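Local coordinates for hypothetical protein PA5202 (Pseudomonas aeruginosa, PDB 1ZKI) that is a hotdog-fold thioesterase that probably hydrolyses acyl-CoA thioesters, at residues Val34-Ala39 with Phe55-Val60; Glu18-Asp23 with Gly51-Ser56. All blocks are in the same frame, centred on the assembly; numbering follows the deposited sequence.

Interaction 1 of 2, residues Val34-Ala39 with Phe55-Val60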
ATOM      1  N   VAL A  34      -9.659  -7.697  11.715  1.00 11.46           N
ATOM      2  CA  VAL A  34      -9.226  -8.067  13.066  1.00 11.26           C
ATOM      3  C   VAL A  34      -9.277  -6.817  13.954  1.00 11.50           C
ATOM      4  O   VAL A  34      -8.959  -5.719  13.479  1.00 11.52           O
ATOM      5  CB  VAL A  34      -7.780  -8.669  13.011  1.00 11.38           C
ATOM      6  CG1 VAL A  34      -7.240  -8.963  14.388  1.00 13.07           C
ATOM      7  CG2 VAL A  34      -7.746  -9.933  12.130  1.00 10.71           C
ATOM      8  N   ARG A  35      -9.676  -6.970  15.220  1.00 11.48           N
ATOM      9  CA  ARG A  35      -9.714  -5.831  16.149  1.00 11.62           C
ATOM     10  C   ARG A  35      -8.625  -5.986  17.195  1.00 12.35           C
ATOM     11  O   ARG A  35      -8.195  -7.110  17.489  1.00 11.81           O
ATOM     12  CB  ARG A  35     -11.095  -5.690  16.820  1.00 12.38           C
ATOM     13  CG  ARG A  35     -11.468  -6.821  17.729  1.00 11.70           C
ATOM     14  CD  ARG A  35     -12.876  -6.642  18.348  1.00 12.60           C
ATOM     15  NE  ARG A  35     -12.925  -5.621  19.408  1.00 12.81           N
ATOM     16  CZ  ARG A  35     -12.643  -5.833  20.692  1.00 13.07           C
ATOM     17  NH1 ARG A  35     -12.726  -4.831  21.569  1.00 12.30           N
ATOM     18  NH2 ARG A  35     -12.258  -7.043  21.121  1.00 14.84           N
ATOM     19  N   LEU A  36      -8.196  -4.856  17.753  1.00 11.77           N
ATOM     20  CA  LEU A  36      -7.169  -4.817  18.794  1.00 12.40           C
ATOM     21  C   LEU A  36      -7.529  -3.719  19.785  1.00 12.62           C
ATOM     22  O   LEU A  36      -7.384  -2.538  19.466  1.00 12.19           O
ATOM     23  CB  LEU A  36      -5.768  -4.572  18.210  1.00 12.59           C
ATOM     24  CG  LEU A  36      -4.615  -4.405  19.230  1.00 12.50           C
ATOM     25  CD1 LEU A  36      -4.573  -5.580  20.227  1.00 13.04           C
ATOM     26  CD2 LEU A  36      -3.249  -4.240  18.496  1.00 13.15           C
ATOM     27  N   PRO A  37      -8.009  -4.108  20.979  1.00 12.95           N
ATOM     28  CA  PRO A  37      -8.267  -3.116  22.024  1.00 13.44           C
ATOM     29  C   PRO A  37      -6.968  -2.670  22.687  1.00 14.08           C
ATOM     30  O   PRO A  37      -6.049  -3.495  22.886  1.00 13.82           O
ATOM     31  CB  PRO A  37      -9.149  -3.876  23.027  1.00 13.89           C
ATOM     32  CG  PRO A  37      -8.791  -5.319  22.844  1.00 13.91           C
ATOM     33  CD  PRO A  37      -8.389  -5.478  21.383  1.00 12.73           C
HETATM   34  N   MSE A  38      -6.873  -1.376  23.015  1.00 15.45           N
HETATM   35  CA  MSE A  38      -5.723  -0.873  23.782  1.00 15.99           C
HETATM   36  C   MSE A  38      -5.642  -1.601  25.127  1.00 15.21           C
HETATM   37  O   MSE A  38      -6.664  -1.979  25.724  1.00 14.46           O
HETATM   38  CB  MSE A  38      -5.828   0.647  24.033  1.00 18.67           C
HETATM   39  CG  MSE A  38      -4.600   1.255  24.750  1.00 20.77           C
HETATM   40 SE   MSE A  38      -3.052   1.108  23.606  1.00 35.16          SE
HETATM   41  CE  MSE A  38      -1.760   2.064  24.631  1.00 27.29           C
ATOM     42  N   ALA A  39      -4.414  -1.809  25.594  1.00 14.46           N
ATOM     43  CA  ALA A  39      -4.179  -2.348  26.917  1.00 13.35           C
ATOM     44  C   ALA A  39      -2.846  -1.802  27.407  1.00 12.45           C
ATOM     45  O   ALA A  39      -2.032  -1.360  26.605  1.00 12.15           O
ATOM     46  CB  ALA A  39      -4.148  -3.869  26.887  1.00 14.14           C
ATOM     47  N   PHE A  55       1.904  -3.283  13.861  1.00 12.10           N
ATOM     48  CA  PHE A  55       2.388  -4.151  12.805  1.00 11.81           C
ATOM     49  C   PHE A  55       1.901  -5.590  13.011  1.00 11.74           C
ATOM     50  O   PHE A  55       1.523  -6.253  12.050  1.00 12.69           O
ATOM     51  CB  PHE A  55       3.908  -4.111  12.713  1.00 11.50           C
ATOM     52  CG  PHE A  55       4.454  -5.034  11.677  1.00 12.23           C
ATOM     53  CD1 PHE A  55       4.708  -4.569  10.385  1.00 14.46           C
ATOM     54  CD2 PHE A  55       4.673  -6.382  11.982  1.00 13.62           C
ATOM     55  CE1 PHE A  55       5.204  -5.431   9.401  1.00 16.88           C
ATOM     56  CE2 PHE A  55       5.164  -7.263  11.017  1.00 14.94           C
ATOM     57  CZ  PHE A  55       5.439  -6.788   9.721  1.00 14.84           C
ATOM     58  N   SER A  56       1.925  -6.075  14.253  1.00 11.63           N
ATOM     59  CA  SER A  56       1.491  -7.440  14.562  1.00 11.37           C
ATOM     60  C   SER A  56       0.034  -7.619  14.148  1.00 11.72           C
ATOM     61  O   SER A  56      -0.323  -8.592  13.507  1.00 11.57           O
ATOM     62  CB  SER A  56       1.674  -7.735  16.048  1.00 11.69           C
ATOM     63  OG  SER A  56       3.056  -7.697  16.390  1.00 11.59           O
ATOM     64  N   LEU A  57      -0.794  -6.640  14.491  1.00 11.15           N
ATOM     65  CA  LEU A  57      -2.171  -6.622  14.043  1.00 11.80           C
ATOM     66  C   LEU A  57      -2.249  -6.734  12.519  1.00 12.57           C
ATOM     67  O   LEU A  57      -2.978  -7.602  11.984  1.00 12.12           O
ATOM     68  CB  LEU A  57      -2.833  -5.338  14.521  1.00 11.99           C
ATOM     69  CG  LEU A  57      -4.176  -4.995  13.881  1.00 11.68           C
ATOM     70  CD1 LEU A  57      -5.229  -6.055  14.250  1.00 11.99           C
ATOM     71  CD2 LEU A  57      -4.588  -3.601  14.352  1.00 11.24           C
HETATM   72  N   MSE A  58      -1.483  -5.897  11.817  1.00 13.75           N
HETATM   73  CA  MSE A  58      -1.511  -5.920  10.364  1.00 15.44           C
HETATM   74  C   MSE A  58      -1.073  -7.275   9.784  1.00 14.54           C
HETATM   75  O   MSE A  58      -1.746  -7.827   8.924  1.00 13.75           O
HETATM   76  CB  MSE A  58      -0.649  -4.792   9.783  1.00 15.31           C
HETATM   77  CG  MSE A  58      -0.734  -4.741   8.270  1.00 16.73           C
HETATM   78 SE   MSE A  58       0.170  -3.152   7.658  1.00 25.80          SE
HETATM   79  CE  MSE A  58      -1.089  -1.857   8.412  1.00 18.24           C
ATOM     80  N   ASP A  59       0.045  -7.805  10.270  1.00 13.60           N
ATOM     81  CA  ASP A  59       0.562  -9.085   9.757  1.00 14.11           C
ATOM     82  C   ASP A  59      -0.473 -10.212   9.944  1.00 13.88           C
ATOM     83  O   ASP A  59      -0.719 -11.027   9.031  1.00 14.15           O
ATOM     84  CB  ASP A  59       1.886  -9.427  10.446  1.00 14.52           C
ATOM     85  CG  ASP A  59       2.453 -10.752   9.972  1.00 19.49           C
ATOM     86  OD1 ASP A  59       2.773 -10.888   8.770  1.00 22.47           O
ATOM     87  OD2 ASP A  59       2.520 -11.677  10.788  1.00 26.56           O
ATOM     88  N   VAL A  60      -1.100 -10.254  11.117  1.00 12.70           N
ATOM     89  CA  VAL A  60      -2.111 -11.272  11.385  1.00 12.43           C
ATOM     90  C   VAL A  60      -3.324 -11.136  10.462  1.00 11.85           C
ATOM     91  O   VAL A  60      -3.802 -12.131   9.920  1.00 12.17           O
ATOM     92  CB  VAL A  60      -2.508 -11.294  12.869  1.00 12.51           C
ATOM     93  CG1 VAL A  60      -3.762 -12.141  13.099  1.00 14.55           C
ATOM     94  CG2 VAL A  60      -1.303 -11.831  13.721  1.00 13.01           C
TER

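Interaction 2 of 2, residues Glu18-Asp23 with Gly51-Ser56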
ATOM      1  N   GLU A  18      -2.789 -14.089  20.529  1.00 12.13           N
ATOM      2  CA  GLU A  18      -3.471 -14.046  21.837  1.00 11.98           C
ATOM      3  C   GLU A  18      -2.801 -13.122  22.850  1.00 12.38           C
ATOM      4  O   GLU A  18      -3.485 -12.395  23.590  1.00 11.77           O
ATOM      5  CB  GLU A  18      -3.552 -15.459  22.397  1.00 12.94           C
ATOM      6  CG  GLU A  18      -4.429 -16.314  21.558  1.00 14.22           C
ATOM      7  CD  GLU A  18      -5.819 -16.256  22.053  1.00 22.59           C
ATOM      8  OE1 GLU A  18      -6.579 -15.423  21.494  1.00 26.82           O
ATOM      9  OE2 GLU A  18      -6.117 -17.016  23.021  1.00 21.14           O
ATOM     10  N   LEU A  19      -1.469 -13.149  22.868  1.00 12.69           N
ATOM     11  CA  LEU A  19      -0.663 -12.320  23.758  1.00 12.89           C
ATOM     12  C   LEU A  19      -0.945 -10.844  23.486  1.00 13.11           C
ATOM     13  O   LEU A  19      -1.199 -10.060  24.402  1.00 12.86           O
ATOM     14  CB  LEU A  19       0.825 -12.578  23.507  1.00 12.84           C
ATOM     15  CG  LEU A  19       1.797 -11.707  24.316  1.00 12.52           C
ATOM     16  CD1 LEU A  19       1.872 -12.190  25.781  1.00 13.55           C
ATOM     17  CD2 LEU A  19       3.201 -11.641  23.635  1.00 13.89           C
ATOM     18  N   VAL A  20      -0.912 -10.474  22.214  1.00 12.28           N
ATOM     19  CA  VAL A  20      -1.120  -9.076  21.851  1.00 12.73           C
ATOM     20  C   VAL A  20      -2.576  -8.648  22.112  1.00 13.35           C
ATOM     21  O   VAL A  20      -2.851  -7.472  22.404  1.00 13.47           O
ATOM     22  CB  VAL A  20      -0.673  -8.838  20.399  1.00 13.06           C
ATOM     23  CG1 VAL A  20      -0.992  -7.433  19.954  1.00 12.72           C
ATOM     24  CG2 VAL A  20       0.826  -9.086  20.302  1.00 13.62           C
ATOM     25  N   GLY A  21      -3.495  -9.607  22.006  1.00 13.29           N
ATOM     26  CA  GLY A  21      -4.924  -9.362  22.208  1.00 14.04           C
ATOM     27  C   GLY A  21      -5.696  -9.189  20.910  1.00 13.94           C
ATOM     28  O   GLY A  21      -6.766  -8.555  20.887  1.00 13.67           O
ATOM     29  N   LEU A  22      -5.167  -9.773  19.832  1.00 14.03           N
ATOM     30  CA  LEU A  22      -5.802  -9.675  18.517  1.00 14.90           C
ATOM     31  C   LEU A  22      -7.048 -10.542  18.510  1.00 15.47           C
ATOM     32  O   LEU A  22      -7.033 -11.661  18.996  1.00 16.82           O
ATOM     33  CB  LEU A  22      -4.845 -10.100  17.389  1.00 14.54           C
ATOM     34  CG  LEU A  22      -3.539  -9.310  17.357  1.00 13.29           C
ATOM     35  CD1 LEU A  22      -2.545  -9.854  16.327  1.00 15.97           C
ATOM     36  CD2 LEU A  22      -3.753  -7.789  17.171  1.00 14.58           C
ATOM     37  N   ASP A  23      -8.079 -10.053  17.848  0.50 15.14           N
ATOM     38  CA  ASP A  23      -9.364 -10.675  17.920  0.50 14.51           C
ATOM     39  C   ASP A  23      -9.980 -10.669  16.512  0.50 14.56           C
ATOM     40  O   ASP A  23     -10.433  -9.622  16.049  0.50 13.90           O
ATOM     41  CB  ASP A  23     -10.175  -9.859  18.934  0.50 14.74           C
ATOM     42  CG  ASP A  23     -11.558 -10.383  19.159  0.50 14.52           C
ATOM     43  OD1 ASP A  23     -11.808 -11.578  18.915  0.50 16.51           O
ATOM     44  OD2 ASP A  23     -12.395  -9.577  19.622  0.50 15.75           O
ATOM     45  N   GLY A  51       4.218   0.754  17.823  1.00 12.79           N
ATOM     46  CA  GLY A  51       4.297   0.420  16.405  1.00 12.85           C
ATOM     47  C   GLY A  51       4.399  -1.081  16.151  1.00 12.27           C
ATOM     48  O   GLY A  51       3.900  -1.573  15.142  1.00 12.34           O
ATOM     49  N   GLY A  52       5.062  -1.804  17.054  1.00 11.56           N
ATOM     50  CA  GLY A  52       5.157  -3.249  16.913  1.00 11.73           C
ATOM     51  C   GLY A  52       3.801  -3.929  17.055  1.00 11.93           C
ATOM     52  O   GLY A  52       3.524  -4.928  16.382  1.00 12.25           O
ATOM     53  N   ALA A  53       2.961  -3.415  17.958  1.00 11.02           N
ATOM     54  CA  ALA A  53       1.620  -3.993  18.154  1.00 11.70           C
ATOM     55  C   ALA A  53       0.747  -3.736  16.935  1.00 11.77           C
ATOM     56  O   ALA A  53       0.022  -4.623  16.470  1.00 11.71           O
ATOM     57  CB  ALA A  53       0.990  -3.444  19.408  1.00 11.24           C
ATOM     58  N   LEU A  54       0.847  -2.528  16.400  1.00 11.31           N
ATOM     59  CA  LEU A  54       0.135  -2.202  15.159  1.00 12.12           C
ATOM     60  C   LEU A  54       0.596  -3.078  13.991  1.00 11.76           C
ATOM     61  O   LEU A  54      -0.238  -3.573  13.217  1.00 11.50           O
ATOM     62  CB  LEU A  54       0.306  -0.731  14.818  1.00 12.02           C
ATOM     63  CG  LEU A  54      -0.512   0.214  15.704  1.00 13.05           C
ATOM     64  CD1 LEU A  54      -0.043   1.689  15.606  1.00 13.67           C
ATOM     65  CD2 LEU A  54      -2.014   0.120  15.403  1.00 14.22           C
ATOM     66  N   PHE A  55       1.904  -3.283  13.861  1.00 12.10           N
ATOM     67  CA  PHE A  55       2.388  -4.151  12.805  1.00 11.81           C
ATOM     68  C   PHE A  55       1.901  -5.590  13.011  1.00 11.74           C
ATOM     69  O   PHE A  55       1.523  -6.253  12.050  1.00 12.69           O
ATOM     70  CB  PHE A  55       3.908  -4.111  12.713  1.00 11.50           C
ATOM     71  CG  PHE A  55       4.454  -5.034  11.677  1.00 12.23           C
ATOM     72  CD1 PHE A  55       4.708  -4.569  10.385  1.00 14.46           C
ATOM     73  CD2 PHE A  55       4.673  -6.382  11.982  1.00 13.62           C
ATOM     74  CE1 PHE A  55       5.204  -5.431   9.401  1.00 16.88           C
ATOM     75  CE2 PHE A  55       5.164  -7.263  11.017  1.00 14.94           C
ATOM     76  CZ  PHE A  55       5.439  -6.788   9.721  1.00 14.84           C
ATOM     77  N   SER A  56       1.925  -6.075  14.253  1.00 11.63           N
ATOM     78  CA  SER A  56       1.491  -7.440  14.562  1.00 11.37           C
ATOM     79  C   SER A  56       0.034  -7.619  14.148  1.00 11.72           C
ATOM     80  O   SER A  56      -0.323  -8.592  13.507  1.00 11.57           O
ATOM     81  CB  SER A  56       1.674  -7.735  16.048  1.00 11.69           C
ATOM     82  OG  SER A  56       3.056  -7.697  16.390  1.00 11.59           O
TER

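Interaction 1 of 2, residues Val34-Ala39 with Phe55-Val60
Leu57 of the helix reaches down between Val34 and Leu36 of the strand, and the contact across the two segments is apolar, with no hydrogen bond. One methyl goes to each neighbour. Leu57 CD1 lies 3.5 Å from Val34 CG1, the two side chains lying alongside each other, running opposite ways, and the same methyl rests 3.8 Å from Val34 O. Its other methyl, CD2, comes within 4.1 Å of Leu36 CB, while Leu36 CD2 returns toward the helix to meet Leu57 CB, so that these two leucines touch twice. With CG anti to the backbone N (chi1 166°), the Leu57 fork extends from the helix toward the strand, and the forked end of leucine suits a place between two neighbours, one methyl for each. Beta-branched Val34 fits the extended strand and offers a short, rigid surface.

The charged side chain on this strand lies off the interface. Arg35, alternating with Val34 and Leu36, starts away from the helix; its guanidinium forms salt bridges with Asp23 and Glu93.

The axes of strand 34-37 and helix 55-60 run nearly antiparallel, at 162°, with a closest approach of 9.0 Å. Val94 and Cys96 of the neighbouring strand 93-103 and Val114 of 107-116, the strand beyond it, also touch Leu57, completing the packing of a long helix against a curved antiparallel sheet that defines the hotdog fold.

Interaction 2 of 2, residues Glu18-Asp23 with Gly51-Ser56
In Leu22 the CG lies anti to the carbonyl carbon and beside the backbone N (chi1 -57°), with the chain extended beyond it (chi2 174°), which brings CD1 to the helix backbone at Ser56. In Val20, CG1 is anti to the backbone N and this branch is the one directed at Ala53. Leu22 CD1 stops 3.8 Å from Ser56 O, a van der Waals contact of a methyl with a peptide group. Val20 CG1 only just reaches Ala53 CB, at 4.5 Å; the small alanine suits a place where the helices lie close. The CA atoms of Val20 and Ala53 are 6.9 Å apart.

Between these two contacts the chain reverses through a Schellman motif that ends helix 15-20. Gly21 is its C-prime residue, with Gly21 N bonded to Glu18 O and Leu22 N to Ser17 O. Its positive phi of 99° would press a beta carbon against the preceding carbonyl oxygen, which explains the glycine. The reversal sends the chain into strand 23-27, while Val20 and Leu22 both face helix 51-70, the central helix of the hotdog fold.

Ser56 itself turns its hydroxyl back along its own helix: Ser56 OG donates to Gly52 O at 2.8 Å, tilted out of the carbonyl plane. Ser56 N bonds the same oxygen from the opposite face, so two donors grip one carbonyl. Serine is short enough to fold back in this way and keep its buried hydroxyl bonded, and OG also pairs with Tyr16 OH of helix 15-20, giving the two helices a polar link beside the apolar one.

Overall arrangement
Interactions 1 and 2 lie about 4 Å apart between centres and share Phe55 and Ser56, so both rest on helix 51-70. Along the chain, 18-23 comes first, then 34-39, and both contacts end on that later helix. Residues 18-23 also meet the strand segment directly: Leu36 CD1 packs 3.4 Å from Val20 O, and Arg35 NH2 makes its salt bridge to Asp23 OD2 at 2.9 Å. On the helix side, Val60 CG2 lies 3.5 Å from Leu22 CD1. Strand 23-27 pairs with strand 31-37 at the sheet's margin within this chain. Thus 34-39 forms one part of the sheet surface that helix 51-70 packs on, and 18-23 flanks the helix, joining the N-terminal elements to the hotdog core.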